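Local structure of taurine:2-oxoglutarate aminotransferase (Bifidobacterium kashiwanohense PV20-2, 6JIX) at residues A[122-125]-A[126-130]; A[145-148]-A[149-152]; A[217-220]-A[221-224]. The protein probably transfers the amino group of taurine to 2-oxoglutarate, using bound pyridoxal 5'-phosphate as its cofactor. All blocks are in the same frame, centred on the assembly; numbering follows the deposited sequence.

In the fold
All three interactions belong to the class-III aminotransferase chain and are arranged near its pyridoxal 5'-phosphate. Interaction 1 lies in the middle and later part of helix 116-131, whose first residues, G116 and A117, bind the cofactor through their backbone N atoms. Interaction 2 is the loop and first turn of helix 148-153, with G145 in the cofactor pocket. It touches interaction 1, where I124 CD1 lies 4.2 Å from G149 O. Interaction 3 is the end of strand 213-219, where E219 meets the cofactor. The centre of interaction 2 is about 15 Å from each of the other two centres. Interactions 1 and 2 also face the second subunit, which supplies T313 N to the same cofactor.

Interaction 1 (A[122-125]-A[126-130]); sequences NAIK and MARMV
M126 N donates to N122 O at 2.8 Å. The same step to the fourth residue repeats three times: A127 N to A123 O, R128 N to I124 O, and M129 N to K125 O, at 2.9 to 3.0 Å. The side chains of I124 and R128 then lie alongside, pointing the same way. CG2 of I124 covers one face of the R128 guanidinium, with NH1 of R128 3.8 Å from it. The arginine is extended from CG to NE (chi3 176°), which carries its NE to P134 O. A leucine in place of R128 would probably leave P134 O without this donor and the I124 methyl without its flat cover. K125 has its polar partner across the dimer interface, S146 O of the second subunit. At the root of this side chain, K125 CB is 4.0 Å from M129 CE. M126 bends at its thioether (chi3 -101°), so its CE folds back to 3.7 Å from N122 O. A127 faces L248 and I250 of strand 248-252. M126 and M129 touch F303 of helix 297-305. Across the interface M126 meets M20 and M129 meets L164, both of the second subunit. This is regular alpha-helix, part of helix 116-131. It packs between the large sheet and the dimer interface, and its N-terminal residues bind the pyridoxal phosphate.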
# COMPACT_ATOMS: atom_id res chain seq x y z
N ASN A 122 6.37 7.19 -3.48
CA ASN A 122 5.83 8.42 -4.04
C ASN A 122 6.74 9.60 -3.75
O ASN A 122 6.92 10.47 -4.61
CB ASN A 122 4.41 8.65 -3.50
CG ASN A 122 3.37 7.84 -4.27
OD1 ASN A 122 3.27 7.94 -5.49
ND2 ASN A 122 2.60 7.02 -3.55
N ALA A 123 7.37 9.62 -2.56
CA ALA A 123 8.34 10.67 -2.27
C ALA A 123 9.48 10.64 -3.29
O ALA A 123 9.87 11.69 -3.82
CB ALA A 123 8.87 10.52 -0.85
N ILE A 124 9.99 9.45 -3.59
CA ILE A 124 10.98 9.30 -4.65
C ILE A 124 10.45 9.88 -5.97
O ILE A 124 11.14 10.68 -6.63
CB ILE A 124 11.35 7.82 -4.82
CG1 ILE A 124 12.14 7.34 -3.62
CG2 ILE A 124 12.09 7.60 -6.14
CD1 ILE A 124 12.18 5.83 -3.54
N LYS A 125 9.26 9.45 -6.39
CA LYS A 125 8.72 9.91 -7.67
C LYS A 125 8.63 11.43 -7.71
O LYS A 125 8.97 12.06 -8.72
CB LYS A 125 7.34 9.31 -7.94
CG LYS A 125 7.38 7.91 -8.50
CD LYS A 125 6.02 7.23 -8.42
CE LYS A 125 5.19 7.49 -9.66
NZ LYS A 125 3.77 7.08 -9.43
N MET A 126 8.15 12.03 -6.61
CA MET A 126 8.01 13.48 -6.57
C MET A 126 9.37 14.18 -6.63
O MET A 126 9.53 15.19 -7.34
CB MET A 126 7.25 13.87 -5.30
CG MET A 126 5.85 13.24 -5.19
SD MET A 126 4.85 14.02 -3.90
CE MET A 126 4.97 12.87 -2.56
N ALA A 127 10.38 13.65 -5.93
CA ALA A 127 11.69 14.28 -5.97
C ALA A 127 12.27 14.25 -7.38
O ALA A 127 12.85 15.24 -7.84
CB ALA A 127 12.65 13.62 -4.97
N ARG A 128 12.11 13.14 -8.08
CA ARG A 128 12.59 13.08 -9.46
C ARG A 128 11.84 14.07 -10.34
O ARG A 128 12.44 14.74 -11.19
CB ARG A 128 12.46 11.65 -10.00
CG ARG A 128 13.67 10.77 -9.73
CD ARG A 128 13.28 9.30 -9.65
NE ARG A 128 14.44 8.43 -9.50
CZ ARG A 128 14.40 7.10 -9.47
NH1 ARG A 128 13.23 6.46 -9.57
NH2 ARG A 128 15.52 6.40 -9.35
N MET A 129 10.52 14.21 -10.13
CA MET A 129 9.72 15.16 -10.92
C MET A 129 10.08 16.60 -10.58
O MET A 129 10.23 17.44 -11.48
CB MET A 129 8.22 14.92 -10.68
CG MET A 129 7.55 13.92 -11.64
SD MET A 129 5.79 13.65 -11.28
CE MET A 129 5.85 12.22 -10.22
N VAL A 130 10.21 16.92 -9.28
CA VAL A 130 10.48 18.29 -8.88
C VAL A 130 11.87 18.73 -9.35
O VAL A 130 12.03 19.81 -9.94
CB VAL A 130 10.33 18.45 -7.37
CG1 VAL A 130 11.04 19.71 -6.92
CG2 VAL A 130 8.85 18.43 -6.97

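Interaction 2 (A[145-148]-A[149-152]); sequences GSTI and GASN
G145 lies against A150 and S151, with its CA 3.7 Å from A150 CB. A side chain here would run into that methyl, and the backbone angles of G145 also suit only a residue without one. G145 also touches the cofactor. O of G145 makes a CA-H...O contact with S151 CA at 3.3 Å. A water donates to the same O and is 2.7 Å from S151 OG. S151 has OG anti to its own N (chi1 -166°), turned to this water and to T162 OG1, its partner in helix 159-162.

S146 turns its CB away from the helix. Its OG bonds G311 O of the second subunit, and its O receives K125 NZ of that subunit. T147 sits at the N-cap position, yet its side chain makes no capping bond. Its OG1 bonds OE1 of E121 in the same chain instead. The backbone of T147 opens the helix: its O takes S151 N at 2.7 Å, with the donor nearly in line with the C=O bond.

I148 begins the helix and runs side by side with N152. CG2 of I148 is 3.6 Å from N152 ND2. I148 O accepts twice from N152: from ND2 at 2.8 Å, and from the backbone N at 3.1 Å. The two donors come from opposite faces of the carbonyl plane. The ND2 bond is nearly straight (169°), and I148 O lies close to the amide plane of N152. OD1 of N152 accepts from A168 N. The amide thus has a donor bond at one end and an acceptor bond at the other. Together these fix its rotation and tell its oxygen from its nitrogen.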
# COMPACT_ATOMS: atom_id res chain seq x y z
N GLY A 145 10.87 -0.19 2.90
CA GLY A 145 9.74 -0.90 2.33
C GLY A 145 10.19 -2.00 1.40
O GLY A 145 11.37 -2.14 1.07
N SER A 146 9.21 -2.80 0.96
CA SER A 146 9.50 -4.02 0.22
C SER A 146 9.08 -3.98 -1.24
O SER A 146 9.49 -4.85 -2.02
CB SER A 146 8.82 -5.22 0.90
OG SER A 146 7.53 -4.86 1.34
N THR A 147 8.28 -2.99 -1.64
CA THR A 147 7.95 -2.90 -3.06
C THR A 147 9.19 -2.47 -3.85
O THR A 147 10.15 -1.93 -3.29
CB THR A 147 6.76 -1.94 -3.25
OG1 THR A 147 6.94 -0.76 -2.46
CG2 THR A 147 5.48 -2.61 -2.80
N ILE A 148 9.17 -2.71 -5.16
CA ILE A 148 10.40 -2.62 -5.96
C ILE A 148 11.08 -1.27 -5.76
O ILE A 148 12.32 -1.18 -5.67
CB ILE A 148 10.10 -2.90 -7.45
CG1 ILE A 148 9.49 -4.31 -7.60
CG2 ILE A 148 11.38 -2.74 -8.31
CD1 ILE A 148 9.52 -4.87 -8.99
N GLY A 149 10.31 -0.18 -5.71
CA GLY A 149 10.92 1.13 -5.53
C GLY A 149 11.51 1.32 -4.15
O GLY A 149 12.68 1.69 -4.00
N ALA A 150 10.71 1.07 -3.11
CA ALA A 150 11.22 1.28 -1.75
C ALA A 150 12.31 0.27 -1.40
O ALA A 150 13.21 0.59 -0.61
CB ALA A 150 10.07 1.19 -0.75
N SER A 151 12.26 -0.93 -1.98
CA SER A 151 13.24 -1.96 -1.65
C SER A 151 14.58 -1.69 -2.32
O SER A 151 15.63 -1.95 -1.73
CB SER A 151 12.71 -3.35 -2.03
OG SER A 151 13.50 -4.37 -1.43
N ASN A 152 14.56 -1.17 -3.55
CA ASN A 152 15.82 -0.74 -4.16
C ASN A 152 16.44 0.40 -3.35
O ASN A 152 17.67 0.48 -3.21
CB ASN A 152 15.59 -0.31 -5.61
CG ASN A 152 15.79 -1.45 -6.59
OD1 ASN A 152 16.91 -1.77 -6.99
ND2 ASN A 152 14.69 -2.06 -6.97
O HOH W 1 13.57 -4.04 1.25

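Interaction 3 (A[217-220]-A[221-224]); sequences LMES and IVGA. With PLP (pyridoxal-5'-phosphate), chain G.
Across the turn the CA atoms of E219 and V222 lie 5.2 Å apart. Strand 213-219 ends at E219. S220 then takes helix-like angles (phi -50°, psi -50°), and the chain from I221 to V222 is extended again. This bend brings G223 N round to the E219 side chain. G223 N donates to E219 OE1 at 2.9 Å, arriving from above the carboxylate plane. A water donates to the same OE1 and to I221 O, linking the carboxylate to the turn a second time. The strand belongs to the large mixed sheet of the PLP-dependent aminotransferase fold, and this loop follows its C-terminal end, beside the cofactor. CB of E219 is directed toward the 221-224 segment, and the side chain is extended beyond CG (chi2 175°), which sets the carboxylate by the cofactor methyl. OE1 of E219 is 3.1 Å from C2A of the pyridoxal phosphate. The V222 side chain crosses that of E219 at about a right angle, with CG2 of V222 3.8 Å from E219 OE2. That oxygen accepts from Y143 N, another residue of the cofactor pocket. S220 OG bonds E253 OE2, just past strand 248-252.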
# COMPACT_ATOMS: atom_id res chain seq x y z
N LEU A 217 17.59 10.12 0.73
CA LEU A 217 16.51 9.57 1.53
C LEU A 217 17.09 8.81 2.72
O LEU A 217 17.86 7.86 2.54
CB LEU A 217 15.64 8.65 0.67
CG LEU A 217 14.73 7.63 1.35
CD1 LEU A 217 13.62 8.32 2.16
CD2 LEU A 217 14.13 6.73 0.30
N MET A 218 16.75 9.24 3.93
CA MET A 218 17.26 8.57 5.12
C MET A 218 16.20 8.54 6.22
O MET A 218 15.42 9.48 6.36
CB MET A 218 18.59 9.14 5.64
CG MET A 218 18.86 10.58 5.44
SD MET A 218 20.66 10.87 5.42
CE MET A 218 21.26 10.10 6.92
N GLU A 219 16.14 7.41 6.91
CA GLU A 219 15.42 7.34 8.19
C GLU A 219 15.98 8.38 9.14
O GLU A 219 17.20 8.45 9.38
CB GLU A 219 15.58 5.96 8.82
CG GLU A 219 14.80 4.83 8.20
CD GLU A 219 15.13 3.48 8.84
OE1 GLU A 219 14.39 3.08 9.77
OE2 GLU A 219 16.12 2.83 8.42
N SER A 220 15.07 9.16 9.75
CA SER A 220 15.51 10.18 10.70
C SER A 220 16.47 9.60 11.73
O SER A 220 17.59 10.09 11.92
CB SER A 220 14.29 10.82 11.39
OG SER A 220 13.48 11.55 10.47
N ILE A 221 16.07 8.48 12.34
CA ILE A 221 16.94 7.63 13.15
C ILE A 221 16.73 6.22 12.64
O ILE A 221 15.59 5.75 12.59
CB ILE A 221 16.62 7.72 14.65
CG1 ILE A 221 17.01 9.08 15.21
CG2 ILE A 221 17.34 6.61 15.42
CD1 ILE A 221 16.26 9.46 16.49
N VAL A 222 17.81 5.56 12.21
CA VAL A 222 17.66 4.22 11.63
C VAL A 222 16.98 3.30 12.65
O VAL A 222 17.51 3.09 13.75
CB VAL A 222 19.00 3.65 11.15
CG1 VAL A 222 18.91 2.14 11.02
CG2 VAL A 222 19.36 4.25 9.81
N GLY A 223 15.83 2.74 12.27
CA GLY A 223 14.97 2.06 13.22
C GLY A 223 15.04 0.56 13.29
O GLY A 223 15.71 0.01 14.18
N ALA A 224 14.35 -0.14 12.39
CA ALA A 224 14.27 -1.59 12.52
C ALA A 224 15.66 -2.20 12.58
O ALA A 224 15.88 -3.19 13.28
CB ALA A 224 13.45 -2.20 11.39
N1 PLP G . 10.24 2.87 6.55
C2 PLP G . 10.60 2.46 7.77
C2A PLP G . 11.56 3.29 8.61
C3 PLP G . 10.11 1.24 8.30
O3 PLP G . 10.47 0.79 9.56
C4 PLP G . 9.23 0.48 7.56
C4A PLP G . 8.70 -0.85 8.17
O4A PLP G . 9.37 -1.46 9.01
C5 PLP G . 8.87 0.96 6.27
C6 PLP G . 9.38 2.17 5.79
C5A PLP G . 7.87 0.12 5.39
O4P PLP G . 6.60 0.40 5.89
P PLP G . 5.34 -0.56 5.49
O1P PLP G . 4.08 0.03 5.96
O2P PLP G . 5.16 -0.63 4.03
O3P PLP G . 5.61 -2.10 6.12
O HOH W 2 13.36 4.76 11.71